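Local coordinates for TRAP-type transporter, periplasmic component (Cupriavidus necator, PDB 4P8B), which binds (S)-2-acetolactate and probably delivers it, as the periplasmic solute-binding component, to a TRAP-type transporter, at residues 115-120 with 239-244; 153-158 with 174-179; 159-164 with 210-215; 234-239 with 299-304. All blocks are in the same frame, centred on the assembly; numbering follows the deposited sequence.

Contact 1 (115-120 with 239-244)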
loop_
_atom_site.group_PDB
_atom_site.type_symbol
_atom_site.label_atom_id
_atom_site.label_comp_id
_atom_site.label_asym_id
_atom_site.label_seq_id
_atom_site.Cartn_x
_atom_site.Cartn_y
_atom_site.Cartn_z
ATOM N N PHE A 115 -2.474 13.173 -5.096
ATOM C CA PHE A 115 -3.712 13.553 -5.768
ATOM C C PHE A 115 -3.774 13.152 -7.229
ATOM O O PHE A 115 -4.436 13.784 -8.040
ATOM C CB PHE A 115 -4.040 15.035 -5.496
ATOM C CG PHE A 115 -4.137 15.326 -4.024
ATOM C CD1 PHE A 115 -5.270 14.935 -3.313
ATOM C CD2 PHE A 115 -3.081 15.863 -3.333
ATOM C CE1 PHE A 115 -5.352 15.128 -1.967
ATOM C CE2 PHE A 115 -3.168 16.059 -1.979
ATOM C CZ PHE A 115 -4.290 15.670 -1.304
ATOM N N LEU A 116 -3.111 12.047 -7.556
ATOM C CA LEU A 116 -3.251 11.421 -8.874
ATOM C C LEU A 116 -4.616 10.769 -9.095
ATOM O O LEU A 116 -5.185 10.887 -10.161
ATOM C CB LEU A 116 -2.175 10.352 -9.071
ATOM C CG LEU A 116 -2.237 9.562 -10.379
ATOM C CD1 LEU A 116 -1.914 10.410 -11.589
ATOM C CD2 LEU A 116 -1.283 8.375 -10.314
HETATM N N MSE A 117 -5.125 10.059 -8.091
HETATM C CA MSE A 117 -6.277 9.179 -8.270
HETATM C C MSE A 117 -7.491 9.649 -7.468
HETATM O O MSE A 117 -7.477 9.595 -6.240
HETATM C CB MSE A 117 -5.916 7.773 -7.800
HETATM C CG MSE A 117 -4.791 7.134 -8.584
HETATM SE SE MSE A 117 -4.270 5.397 -7.949
HETATM C CE MSE A 117 -3.436 5.921 -6.276
ATOM N N PRO A 118 -8.561 10.065 -8.144
ATOM C CA PRO A 118 -9.715 10.590 -7.386
ATOM C C PRO A 118 -10.556 9.543 -6.661
ATOM O O PRO A 118 -11.255 9.886 -5.706
ATOM C CB PRO A 118 -10.585 11.251 -8.457
ATOM C CG PRO A 118 -9.669 11.562 -9.567
ATOM C CD PRO A 118 -8.601 10.478 -9.557
ATOM N N ASP A 119 -10.512 8.293 -7.095
ATOM C CA ASP A 119 -11.447 7.301 -6.590
ATOM C C ASP A 119 -10.970 5.882 -6.945
ATOM O O ASP A 119 -9.907 5.700 -7.550
ATOM C CB ASP A 119 -12.863 7.580 -7.132
ATOM C CG ASP A 119 -12.908 7.719 -8.647
ATOM O OD1 ASP A 119 -12.130 7.050 -9.360
ATOM O OD2 ASP A 119 -13.770 8.467 -9.150
ATOM N N TYR A 120 -11.737 4.871 -6.542
ATOM C CA TYR A 120 -11.366 3.481 -6.787
ATOM C C TYR A 120 -11.348 3.162 -8.276
ATOM O O TYR A 120 -10.526 2.369 -8.724
ATOM C CB TYR A 120 -12.299 2.522 -6.027
ATOM C CG TYR A 120 -12.143 2.688 -4.530
ATOM C CD1 TYR A 120 -11.050 2.157 -3.857
ATOM C CD2 TYR A 120 -13.052 3.441 -3.804
ATOM C CE1 TYR A 120 -10.891 2.346 -2.513
ATOM C CE2 TYR A 120 -12.900 3.642 -2.435
ATOM C CZ TYR A 120 -11.813 3.091 -1.797
ATOM O OH TYR A 120 -11.657 3.300 -0.432
ATOM N N TYR A 239 -5.220 11.115 -0.496
ATOM C CA TYR A 239 -4.131 11.735 -1.246
ATOM C C TYR A 239 -3.388 10.735 -2.132
ATOM O O TYR A 239 -2.969 11.088 -3.247
ATOM C CB TYR A 239 -3.162 12.545 -0.378
ATOM C CG TYR A 239 -2.104 11.782 0.415
ATOM C CD1 TYR A 239 -2.418 10.692 1.249
ATOM C CD2 TYR A 239 -0.800 12.210 0.386
ATOM C CE1 TYR A 239 -1.427 10.051 1.984
ATOM C CE2 TYR A 239 0.183 11.603 1.133
ATOM C CZ TYR A 239 -0.136 10.515 1.932
ATOM O OH TYR A 239 0.876 9.929 2.650
ATOM N N VAL A 240 -3.225 9.495 -1.661
ATOM C CA VAL A 240 -2.642 8.423 -2.457
ATOM C C VAL A 240 -3.345 7.132 -2.067
ATOM O O VAL A 240 -4.058 7.079 -1.066
ATOM C CB VAL A 240 -1.134 8.231 -2.158
ATOM C CG1 VAL A 240 -0.349 9.496 -2.412
ATOM C CG2 VAL A 240 -0.914 7.727 -0.738
ATOM N N ALA A 241 -3.110 6.077 -2.832
ATOM C CA ALA A 241 -3.519 4.740 -2.430
ATOM C C ALA A 241 -2.422 3.777 -2.823
ATOM O O ALA A 241 -1.919 3.858 -3.941
ATOM C CB ALA A 241 -4.823 4.324 -3.059
ATOM N N ASP A 242 -2.069 2.851 -1.939
ATOM C CA ASP A 242 -1.107 1.825 -2.286
ATOM C C ASP A 242 -1.802 0.519 -2.631
ATOM O O ASP A 242 -2.484 -0.077 -1.770
ATOM C CB ASP A 242 0.027 1.630 -1.230
ATOM C CG ASP A 242 -0.446 1.312 0.182
ATOM O OD1 ASP A 242 -1.401 1.942 0.692
ATOM O OD2 ASP A 242 0.242 0.485 0.842
ATOM N N PRO A 243 -1.636 0.062 -3.870
ATOM C CA PRO A 243 -2.009 -1.312 -4.190
ATOM C C PRO A 243 -1.002 -2.265 -3.611
ATOM O O PRO A 243 0.066 -1.866 -3.149
ATOM C CB PRO A 243 -2.034 -1.316 -5.715
ATOM C CG PRO A 243 -1.144 -0.205 -6.141
ATOM C CD PRO A 243 -1.018 0.763 -5.011
ATOM N N LEU A 244 -1.359 -3.541 -3.655
ATOM C CA LEU A 244 -0.449 -4.615 -3.306
ATOM C C LEU A 244 -0.118 -5.399 -4.544
ATOM O O LEU A 244 -0.909 -5.437 -5.478
ATOM C CB LEU A 244 -1.082 -5.549 -2.267
ATOM C CG LEU A 244 -1.602 -4.923 -0.984
ATOM C CD1 LEU A 244 -2.323 -5.956 -0.131
ATOM C CD2 LEU A 244 -0.486 -4.239 -0.212
HETATM O O HOH W 1 -3.892 9.592 -5.600
#

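Contact 2 (153-158 with 174-179). With X2X ((2S)-2-hydroxy-2-methyl-3-oxobutanoic acid), chain D.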
loop_
_atom_site.group_PDB
_atom_site.type_symbol
_atom_site.label_atom_id
_atom_site.label_comp_id
_atom_site.label_asym_id
_atom_site.label_seq_id
_atom_site.Cartn_x
_atom_site.Cartn_y
_atom_site.Cartn_z
ATOM N N GLY A 153 -4.992 0.487 0.241
ATOM C CA GLY A 153 -6.083 1.406 0.004
ATOM C C GLY A 153 -5.692 2.847 0.066
ATOM O O GLY A 153 -4.532 3.199 0.132
ATOM N N PHE A 154 -6.698 3.707 0.003
ATOM C CA PHE A 154 -6.497 5.158 0.118
ATOM C C PHE A 154 -6.029 5.515 1.514
ATOM O O PHE A 154 -6.645 5.102 2.524
ATOM C CB PHE A 154 -7.762 5.941 -0.264
ATOM C CG PHE A 154 -7.935 6.069 -1.746
ATOM C CD1 PHE A 154 -7.237 7.027 -2.443
ATOM C CD2 PHE A 154 -8.760 5.209 -2.433
ATOM C CE1 PHE A 154 -7.368 7.139 -3.832
ATOM C CE2 PHE A 154 -8.886 5.306 -3.813
ATOM C CZ PHE A 154 -8.191 6.276 -4.502
ATOM N N ARG A 155 -4.938 6.259 1.586
ATOM C CA ARG A 155 -4.228 6.461 2.844
ATOM C C ARG A 155 -4.668 7.776 3.486
ATOM O O ARG A 155 -4.306 8.850 3.037
ATOM C CB ARG A 155 -2.716 6.410 2.610
ATOM C CG ARG A 155 -2.262 5.090 2.000
ATOM C CD ARG A 155 -0.768 5.020 1.754
ATOM N NE ARG A 155 0.034 4.979 2.984
ATOM C CZ ARG A 155 0.348 3.892 3.667
ATOM N NH1 ARG A 155 -0.118 2.716 3.303
ATOM N NH2 ARG A 155 1.106 3.984 4.744
ATOM N N GLU A 156 -5.496 7.662 4.526
ATOM C CA GLU A 156 -6.112 8.813 5.176
ATOM C C GLU A 156 -5.238 9.270 6.341
ATOM O O GLU A 156 -4.710 8.438 7.091
ATOM C CB GLU A 156 -7.535 8.465 5.623
ATOM C CG GLU A 156 -8.378 7.727 4.572
ATOM C CD GLU A 156 -8.545 8.466 3.256
ATOM O OE1 GLU A 156 -7.990 9.557 3.064
ATOM O OE2 GLU A 156 -9.254 7.912 2.374
ATOM N N VAL A 157 -5.068 10.569 6.483
ATOM C CA VAL A 157 -4.200 11.133 7.515
ATOM C C VAL A 157 -4.912 11.268 8.861
ATOM O O VAL A 157 -6.047 11.753 8.938
ATOM C CB VAL A 157 -3.577 12.479 7.033
ATOM C CG1 VAL A 157 -4.653 13.555 6.747
ATOM C CG2 VAL A 157 -2.566 13.009 8.033
ATOM N N SER A 158 -4.263 10.784 9.912
ATOM C CA SER A 158 -4.784 10.890 11.264
ATOM C C SER A 158 -3.776 11.583 12.146
ATOM O O SER A 158 -2.586 11.607 11.868
ATOM C CB SER A 158 -5.111 9.523 11.852
ATOM O OG SER A 158 -3.938 8.756 12.136
ATOM N N LYS A 174 4.179 16.321 13.567
ATOM C CA LYS A 174 5.133 15.227 13.468
ATOM C C LYS A 174 4.400 13.995 12.979
ATOM O O LYS A 174 3.754 13.282 13.732
ATOM C CB LYS A 174 5.777 14.954 14.824
ATOM C CG LYS A 174 6.566 16.122 15.368
ATOM C CD LYS A 174 7.184 15.771 16.735
ATOM C CE LYS A 174 7.943 16.940 17.341
ATOM N NZ LYS A 174 7.070 18.114 17.620
ATOM N N LEU A 175 4.457 13.766 11.683
ATOM C CA LEU A 175 3.689 12.691 11.082
ATOM C C LEU A 175 4.615 11.569 10.665
ATOM O O LEU A 175 5.616 11.798 10.009
ATOM C CB LEU A 175 2.907 13.202 9.878
ATOM C CG LEU A 175 1.800 14.188 10.278
ATOM C CD1 LEU A 175 1.162 14.769 9.023
ATOM C CD2 LEU A 175 0.760 13.515 11.171
ATOM N N ARG A 176 4.307 10.357 11.095
ATOM C CA ARG A 176 5.051 9.210 10.603
ATOM C C ARG A 176 4.675 8.904 9.166
ATOM O O ARG A 176 3.500 8.889 8.818
ATOM C CB ARG A 176 4.787 7.994 11.491
ATOM C CG ARG A 176 5.473 6.704 11.033
ATOM C CD ARG A 176 4.556 5.939 10.111
ATOM N NE ARG A 176 5.183 4.721 9.616
ATOM C CZ ARG A 176 4.547 3.819 8.879
ATOM N NH1 ARG A 176 3.279 3.975 8.553
ATOM N NH2 ARG A 176 5.203 2.733 8.479
ATOM N N VAL A 177 5.704 8.594 8.368
ATOM C CA VAL A 177 5.550 8.071 7.019
ATOM C C VAL A 177 6.462 6.849 6.881
ATOM O O VAL A 177 7.331 6.605 7.728
ATOM C CB VAL A 177 5.863 9.148 5.941
ATOM C CG1 VAL A 177 4.859 10.315 6.031
ATOM C CG2 VAL A 177 7.286 9.636 6.039
ATOM N N VAL A 178 6.291 6.090 5.807
ATOM C CA VAL A 178 7.207 5.009 5.487
ATOM C C VAL A 178 8.464 5.644 4.933
ATOM O O VAL A 178 8.399 6.744 4.363
ATOM C CB VAL A 178 6.584 4.080 4.430
ATOM C CG1 VAL A 178 7.560 2.995 4.026
ATOM C CG2 VAL A 178 5.294 3.477 4.953
ATOM N N GLY A 179 9.594 4.956 5.026
ATOM C CA GLY A 179 10.855 5.472 4.519
ATOM C C GLY A 179 11.024 5.433 3.011
ATOM O O GLY A 179 11.921 4.772 2.504
HETATM O OAD X2X D . 3.831 0.799 6.944
HETATM C CAH X2X D . 2.624 1.014 6.603
HETATM O OAE X2X D . 2.036 2.094 6.905
HETATM C CAI X2X D . 1.872 -0.009 5.817
HETATM C CAB X2X D . 1.622 -1.204 6.711
HETATM O OAF X2X D . 0.726 0.543 5.233
HETATM C CAG X2X D . 2.777 -0.376 4.686
HETATM O OAC X2X D . 3.463 -1.397 4.745
HETATM C CAA X2X D . 2.878 0.514 3.494
#

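Contact 3 (159-164 with 210-215)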
loop_
_atom_site.group_PDB
_atom_site.type_symbol
_atom_site.label_atom_id
_atom_site.label_comp_id
_atom_site.label_asym_id
_atom_site.label_seq_id
_atom_site.Cartn_x
_atom_site.Cartn_y
_atom_site.Cartn_z
ATOM N N ASN A 159 -4.267 12.131 13.247
ATOM C CA ASN A 159 -3.395 12.690 14.266
ATOM C C ASN A 159 -4.135 12.841 15.593
ATOM O O ASN A 159 -5.352 12.608 15.647
ATOM C CB ASN A 159 -2.795 14.030 13.813
ATOM C CG ASN A 159 -3.754 15.188 13.932
ATOM O OD1 ASN A 159 -3.644 16.001 14.848
ATOM N ND2 ASN A 159 -4.674 15.304 12.979
ATOM N N SER A 160 -3.394 13.187 16.639
ATOM C CA SER A 160 -3.962 13.292 17.979
ATOM C C SER A 160 -4.314 14.729 18.395
ATOM O O SER A 160 -4.915 14.933 19.461
ATOM C CB SER A 160 -2.988 12.745 19.006
ATOM O OG SER A 160 -1.870 13.604 19.097
ATOM N N LYS A 161 -3.935 15.712 17.577
ATOM C CA LYS A 161 -3.999 17.113 18.001
ATOM C C LYS A 161 -5.180 17.905 17.508
ATOM O O LYS A 161 -5.792 18.621 18.299
ATOM C CB LYS A 161 -2.723 17.851 17.593
ATOM C CG LYS A 161 -1.507 17.391 18.396
ATOM C CD LYS A 161 -0.332 18.326 18.212
ATOM C CE LYS A 161 0.791 18.003 19.191
ATOM N NZ LYS A 161 1.980 18.868 18.952
ATOM N N ARG A 162 -5.461 17.861 16.215
ATOM C CA ARG A 162 -6.467 18.767 15.661
ATOM C C ARG A 162 -6.984 18.299 14.326
ATOM O O ARG A 162 -6.374 17.500 13.624
ATOM C CB ARG A 162 -5.883 20.184 15.505
ATOM C CG ARG A 162 -4.672 20.246 14.580
ATOM C CD ARG A 162 -4.143 21.678 14.458
ATOM N NE ARG A 162 -2.896 21.777 13.701
ATOM C CZ ARG A 162 -1.676 21.558 14.192
ATOM N NH1 ARG A 162 -1.502 21.205 15.464
ATOM N NH2 ARG A 162 -0.615 21.682 13.403
ATOM N N GLU A 163 -8.129 18.843 13.955
ATOM C CA GLU A 163 -8.715 18.574 12.655
ATOM C C GLU A 163 -7.860 19.138 11.522
ATOM O O GLU A 163 -7.355 20.255 11.627
ATOM C CB GLU A 163 -10.101 19.198 12.624
ATOM C CG GLU A 163 -10.804 18.998 11.317
ATOM C CD GLU A 163 -12.206 19.570 11.302
ATOM O OE1 GLU A 163 -12.443 20.631 11.930
ATOM O OE2 GLU A 163 -13.093 18.961 10.671
ATOM N N ILE A 164 -7.694 18.361 10.457
ATOM C CA ILE A 164 -6.993 18.810 9.257
ATOM C C ILE A 164 -7.993 19.088 8.133
ATOM O O ILE A 164 -8.686 18.185 7.637
ATOM C CB ILE A 164 -5.972 17.760 8.788
ATOM C CG1 ILE A 164 -4.916 17.522 9.859
ATOM C CG2 ILE A 164 -5.345 18.175 7.466
ATOM C CD1 ILE A 164 -3.869 16.476 9.455
ATOM N N ALA A 210 5.523 10.391 20.399
ATOM C CA ALA A 210 6.746 10.812 19.718
ATOM C C ALA A 210 6.438 11.282 18.293
ATOM O O ALA A 210 7.099 12.191 17.780
ATOM C CB ALA A 210 7.761 9.680 19.699
ATOM N N VAL A 211 5.420 10.693 17.670
ATOM C CA VAL A 211 4.804 11.291 16.487
ATOM C C VAL A 211 3.364 11.655 16.842
ATOM O O VAL A 211 2.756 11.038 17.720
ATOM C CB VAL A 211 4.831 10.360 15.250
ATOM C CG1 VAL A 211 6.262 10.075 14.847
ATOM C CG2 VAL A 211 4.072 9.086 15.530
ATOM N N ASP A 212 2.846 12.680 16.177
ATOM C CA ASP A 212 1.473 13.129 16.372
ATOM C C ASP A 212 0.467 12.288 15.580
ATOM O O ASP A 212 -0.709 12.195 15.955
ATOM C CB ASP A 212 1.313 14.600 15.937
ATOM C CG ASP A 212 2.242 15.542 16.661
ATOM O OD1 ASP A 212 2.435 15.385 17.887
ATOM O OD2 ASP A 212 2.737 16.499 16.020
ATOM N N GLY A 213 0.901 11.708 14.459
ATOM C CA GLY A 213 -0.024 11.088 13.530
ATOM C C GLY A 213 0.652 10.233 12.492
ATOM O O GLY A 213 1.860 9.967 12.597
ATOM N N GLN A 214 -0.136 9.799 11.511
ATOM C CA GLN A 214 0.268 8.811 10.530
ATOM C C GLN A 214 -0.725 8.865 9.363
ATOM O O GLN A 214 -1.621 9.719 9.350
ATOM C CB GLN A 214 0.320 7.401 11.175
ATOM C CG GLN A 214 -1.009 6.876 11.679
ATOM C CD GLN A 214 -1.826 6.160 10.631
ATOM O OE1 GLN A 214 -1.330 5.216 10.010
ATOM N NE2 GLN A 214 -3.078 6.544 10.445
ATOM N N GLU A 215 -0.581 7.960 8.398
ATOM C CA GLU A 215 -1.470 7.919 7.258
ATOM C C GLU A 215 -1.555 6.489 6.763
ATOM O O GLU A 215 -0.539 5.809 6.644
ATOM C CB GLU A 215 -0.972 8.882 6.152
ATOM C CG GLU A 215 0.535 8.846 5.865
ATOM C CD GLU A 215 0.963 7.689 4.966
ATOM O OE1 GLU A 215 0.444 7.593 3.833
ATOM O OE2 GLU A 215 1.832 6.872 5.383
HETATM O O HOH W 2 4.282 16.711 19.270
HETATM O O HOH W 3 3.333 18.987 16.529
#

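Contact 4 (234-239 with 299-304)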
loop_
_atom_site.group_PDB
_atom_site.type_symbol
_atom_site.label_atom_id
_atom_site.label_comp_id
_atom_site.label_asym_id
_atom_site.label_seq_id
_atom_site.Cartn_x
_atom_site.Cartn_y
_atom_site.Cartn_z
ATOM N N VAL A 234 -9.228 12.141 11.891
ATOM C CA VAL A 234 -8.908 11.604 10.578
ATOM C C VAL A 234 -9.495 12.513 9.513
ATOM O O VAL A 234 -10.618 12.966 9.652
ATOM C CB VAL A 234 -9.546 10.204 10.389
ATOM C CG1 VAL A 234 -9.464 9.751 8.929
ATOM C CG2 VAL A 234 -8.906 9.189 11.298
ATOM N N THR A 235 -8.735 12.754 8.442
ATOM C CA THR A 235 -9.278 13.418 7.251
ATOM C C THR A 235 -9.170 12.488 6.072
ATOM O O THR A 235 -8.099 11.982 5.769
ATOM C CB THR A 235 -8.549 14.717 6.974
ATOM O OG1 THR A 235 -8.802 15.590 8.061
ATOM C CG2 THR A 235 -9.055 15.392 5.676
ATOM N N THR A 236 -10.311 12.253 5.425
ATOM C CA THR A 236 -10.355 11.285 4.348
ATOM C C THR A 236 -9.962 11.921 3.011
ATOM O O THR A 236 -10.716 11.855 2.026
ATOM C CB THR A 236 -11.742 10.675 4.242
ATOM O OG1 THR A 236 -12.699 11.726 4.064
ATOM C CG2 THR A 236 -12.074 9.848 5.501
ATOM N N TRP A 237 -8.796 12.539 2.975
ATOM C CA TRP A 237 -8.328 13.269 1.794
ATOM C C TRP A 237 -7.957 12.406 0.595
ATOM O O TRP A 237 -7.841 12.936 -0.504
ATOM C CB TRP A 237 -7.157 14.140 2.178
ATOM C CG TRP A 237 -5.895 13.443 2.642
ATOM C CD1 TRP A 237 -5.716 12.114 2.951
ATOM C CD2 TRP A 237 -4.632 14.068 2.850
ATOM N NE1 TRP A 237 -4.423 11.904 3.353
ATOM C CE2 TRP A 237 -3.730 13.079 3.289
ATOM C CE3 TRP A 237 -4.180 15.391 2.725
ATOM C CZ2 TRP A 237 -2.404 13.365 3.558
ATOM C CZ3 TRP A 237 -2.870 15.668 2.996
ATOM C CH2 TRP A 237 -1.991 14.660 3.421
ATOM N N GLY A 238 -7.797 11.104 0.766
ATOM C CA GLY A 238 -7.512 10.221 -0.352
ATOM C C GLY A 238 -6.269 10.602 -1.128
ATOM O O GLY A 238 -6.247 10.403 -2.360
ATOM N N TYR A 239 -5.220 11.115 -0.496
ATOM C CA TYR A 239 -4.131 11.735 -1.246
ATOM C C TYR A 239 -3.388 10.735 -2.132
ATOM O O TYR A 239 -2.969 11.088 -3.247
ATOM C CB TYR A 239 -3.162 12.545 -0.378
ATOM C CG TYR A 239 -2.104 11.782 0.415
ATOM C CD1 TYR A 239 -2.418 10.692 1.249
ATOM C CD2 TYR A 239 -0.800 12.210 0.386
ATOM C CE1 TYR A 239 -1.427 10.051 1.984
ATOM C CE2 TYR A 239 0.183 11.603 1.133
ATOM C CZ TYR A 239 -0.136 10.515 1.932
ATOM O OH TYR A 239 0.876 9.929 2.650
ATOM N N VAL A 299 -13.634 8.780 17.110
ATOM C CA VAL A 299 -12.816 9.435 16.090
ATOM C C VAL A 299 -13.583 10.529 15.353
ATOM O O VAL A 299 -14.677 10.292 14.846
ATOM C CB VAL A 299 -12.303 8.407 15.081
ATOM C CG1 VAL A 299 -11.423 9.067 14.025
ATOM C CG2 VAL A 299 -11.521 7.320 15.793
ATOM N N LYS A 300 -13.027 11.736 15.331
ATOM C CA LYS A 300 -13.609 12.815 14.538
ATOM C C LYS A 300 -13.106 12.688 13.108
ATOM O O LYS A 300 -11.939 12.917 12.842
ATOM C CB LYS A 300 -13.226 14.183 15.076
ATOM C CG LYS A 300 -13.896 15.304 14.329
ATOM C CD LYS A 300 -13.553 16.659 14.911
ATOM C CE LYS A 300 -14.214 17.760 14.109
ATOM N NZ LYS A 300 -15.629 17.882 14.523
ATOM N N VAL A 301 -14.003 12.322 12.201
ATOM C CA VAL A 301 -13.658 12.105 10.794
ATOM C C VAL A 301 -14.135 13.305 10.000
ATOM O O VAL A 301 -15.298 13.682 10.053
ATOM C CB VAL A 301 -14.309 10.819 10.246
ATOM C CG1 VAL A 301 -13.917 10.593 8.770
ATOM C CG2 VAL A 301 -13.901 9.627 11.067
ATOM N N THR A 302 -13.194 13.885 9.259
ATOM C CA THR A 302 -13.418 15.079 8.459
ATOM C C THR A 302 -13.390 14.724 6.980
ATOM O O THR A 302 -12.471 14.060 6.516
ATOM C CB THR A 302 -12.298 16.086 8.757
ATOM O OG1 THR A 302 -12.412 16.514 10.123
ATOM C CG2 THR A 302 -12.360 17.281 7.828
ATOM N N HIS A 303 -14.411 15.167 6.266
ATOM C CA HIS A 303 -14.496 15.034 4.813
ATOM C C HIS A 303 -14.337 16.422 4.204
ATOM O O HIS A 303 -15.043 17.359 4.567
ATOM C CB HIS A 303 -15.842 14.395 4.445
ATOM C CG HIS A 303 -16.076 13.078 5.132
ATOM N ND1 HIS A 303 -15.565 11.893 4.657
ATOM C CD2 HIS A 303 -16.739 12.770 6.275
ATOM C CE1 HIS A 303 -15.901 10.908 5.471
ATOM N NE2 HIS A 303 -16.630 11.412 6.452
ATOM N N LEU A 304 -13.375 16.559 3.293
ATOM C CA LEU A 304 -13.064 17.848 2.671
ATOM C C LEU A 304 -14.098 18.278 1.632
ATOM O O LEU A 304 -14.674 17.444 0.927
ATOM C CB LEU A 304 -11.700 17.779 1.948
ATOM C CG LEU A 304 -10.516 17.366 2.829
ATOM C CD1 LEU A 304 -9.244 17.373 2.014
ATOM C CD2 LEU A 304 -10.396 18.311 3.993
HETATM O O HOH W 4 -12.718 13.977 2.168
#

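Contact 1 (115-120 with 239-244)
The Phe115 ring receives Tyr239 on one of its faces: the CB of Tyr239 stands 3.9 Å from the ring centroid, 28° off the normal, a CH-pi contact. The CA of Tyr239 lies over the same ring but displaced toward its rim, while His309 meets Phe115 edge-to-face from outside the two segments. The Tyr239 ring itself has neighbours on both faces. Val240 CG2 lies 3.6 Å from the plane of the Tyr239 ring on one side, and the indole of Trp237 stacks on the other. With its CG placed between the backbone N and the carbonyl carbon (chi1 79°), Tyr239 turns its ring away from Phe115 and offers CB instead; the hydroxyl reaches Glu215.

Beside the aromatic pair the backbone is joined directly. Phe115 N donates to Tyr239 O at 2.8 Å, nearly straight and in the carbonyl plane. Water 1 makes a second link, accepting from Met117 N at 2.8 Å and donating to Tyr239 O at 2.9 Å. Further along, Met117, a selenomethionine, bends at chi3 and lays its methyl against the start of strand 241-249. Met117 CE comes within 3.9 Å of Ala241 CB and within 3.5 Å of Ala241 N.

The chemistry is therefore divided: Tyr239 O is gripped by two donors, whereas Ala241 N, beneath the Met117 methyl, is buried with no partner in the model. That methyl packs over the start of a strand whose next residue, Asp242, lines the acetolactate pocket.

Contact 2 (153-158 with 174-179)
Arg155 and Arg176 meet across the bound acetolactate, and hydrogen bonds from the two guanidinium groups to the ligand dominate the contact. Arg176 holds the carboxylate end-on with two almost straight bonds: NH1 to OAE (2.8 Å, 176°) and NH2 to OAD (2.8 Å, 178°). Arg155 approaches from the other segment and uses its own edge. Its NH2 also donates to OAE, at 3.0 Å, and its NH1 reaches the hydroxyl oxygen OAF at 3.0 Å. OAE is thus shared by both arginines, whose nearest nitrogens, Arg155 NH2 and Arg176 NH1, remain 4.4 Å apart around the anion. A bend at chi2 (-91°) swings the otherwise extended Arg176 chain to the ligand, while Glu215 and Asp242 pair with Arg155 and probably help to orient it.

Val178 CG2 makes a van der Waals contact with the carboxylate, 3.6 Å from OAD. The apolar contact is Val157 CG2 against Leu175 CD1 at 4.2 Å, and Leu175 CD2 lies 3.9 Å from Ser158 O.

No hydrogen bond joins the two protein segments directly. Residues 153-158 carry the chain from strand 144-154 of the five-stranded sheet into strand 156-159 of the four-stranded one, whereas strand 174-177 pairs with strand 193-196 and is packed against helix 181-189.

Contact 3 (159-164 with 210-215)
Asp212, Asn159 and Lys161 supply most of the buried surface where the end of strand 156-159 meets the start of strand 213-216, and the motif is an antiparallel bridge followed by an Asx turn. Asp212 contributes most. Its carbonyl oxygen accepts from Ser160 N at 2.9 Å, a bent bond with 134° at the hydrogen, and also lies 3.2 Å from Asn159 CA in a CA-H...O contact. Its carboxylate also has a partner outside the two segments: OD2 accepts from Lys174 N, which ties this corner to the neighbouring strand 174-177.

Asn159 forms the bridge with Gly213, a non-hydrogen-bonded pair in which the two CA atoms approach to 3.8 Å. So tight a meeting is possible beside a residue that has no side chain. A chi1 of 78° folds the Asn159 amide back over its own loop. OD1 takes two donors, Lys161 N from above the carbonyl plane and Arg162 N closer to it, and ND2 returns a bond in the amide plane to Arg162 O at 2.9 Å. The amide is held at both ends, which fixes its rotation and shapes the exit from the strand.

Lys161 completes the trio. Its chain, extended beyond CG, crosses the Asp212 side chain at a slant and brings CE within 3.4 Å of Asp212 OD1. The salt bridge is long, 3.7 Å from Lys161 NZ to Asp212 OD1, and two waters bridge the same groups, each accepting from Lys161 NZ: water 2 donates to Asp212 OD1 and water 3 to Asp212 OD2, the latter at 2.6 Å.

Contact 4 (234-239 with 299-304)
Val234 and Thr235 pair with Val301 and Thr302 as parallel neighbours, joining strand 233-235 to the outermost strand, 300-302, of the four-stranded mixed sheet. The backbone bonds alternate in the usual parallel manner: Val234 N donates to Lys300 O, Thr302 N to Val234 O, and Thr236 N to Thr302 O at 3.0 Å. Thr236, the donor of the last bond, is the centre of an inverse gamma turn.

The side chain of Thr236 shows how the turn is fastened to its partner. Its CB lies 4.0 Å from His303 ND1 and 4.1 Å from Thr302 O. From there the two branches part. With chi1 at 56°, OG1 comes to lie 2.9 Å from His303 ND1 and makes a weak bond to Thr302 O. The methyl CG2 goes to Val301, meeting CG1 at 3.8 Å, with Trp291 of helix 289-295 covering this side.

On the face bearing Thr235 and Thr302, Leu304 closes the end of the pairing. Its CD2 touches Thr235 CG2 at 3.6 Å and its CD1 reaches Trp237 CB, while the Thr235 hydroxyl is bonded to Ile164 O. Where direct backbone pairing stops, water 4 takes over, accepting from Leu304 N at 2.9 Å and donating to Thr236 O at 2.9 Å.

In the fold
From the N terminus, the chain first enters contact 1 at 115-120, and that contact closes only when residues 239-244 return. Contacts 2 and 3 both lie within this long excursion. They cross each other: 153-158 and 159-164 follow directly, then 174-179 and 210-215 come back in the same order. Contact 4 opens at 234-239 after both have closed, shares Tyr239 with contact 1, and crosses it by ending at 299-304. Contact 1 lays a loop on the five-stranded sheet, and contact 2 spans the step from that sheet to the four-stranded one. Contact 2 grips the ligand, which Asp242 of contact 1 also touches, while contacts 3 and 4 join strands of the four-stranded sheet.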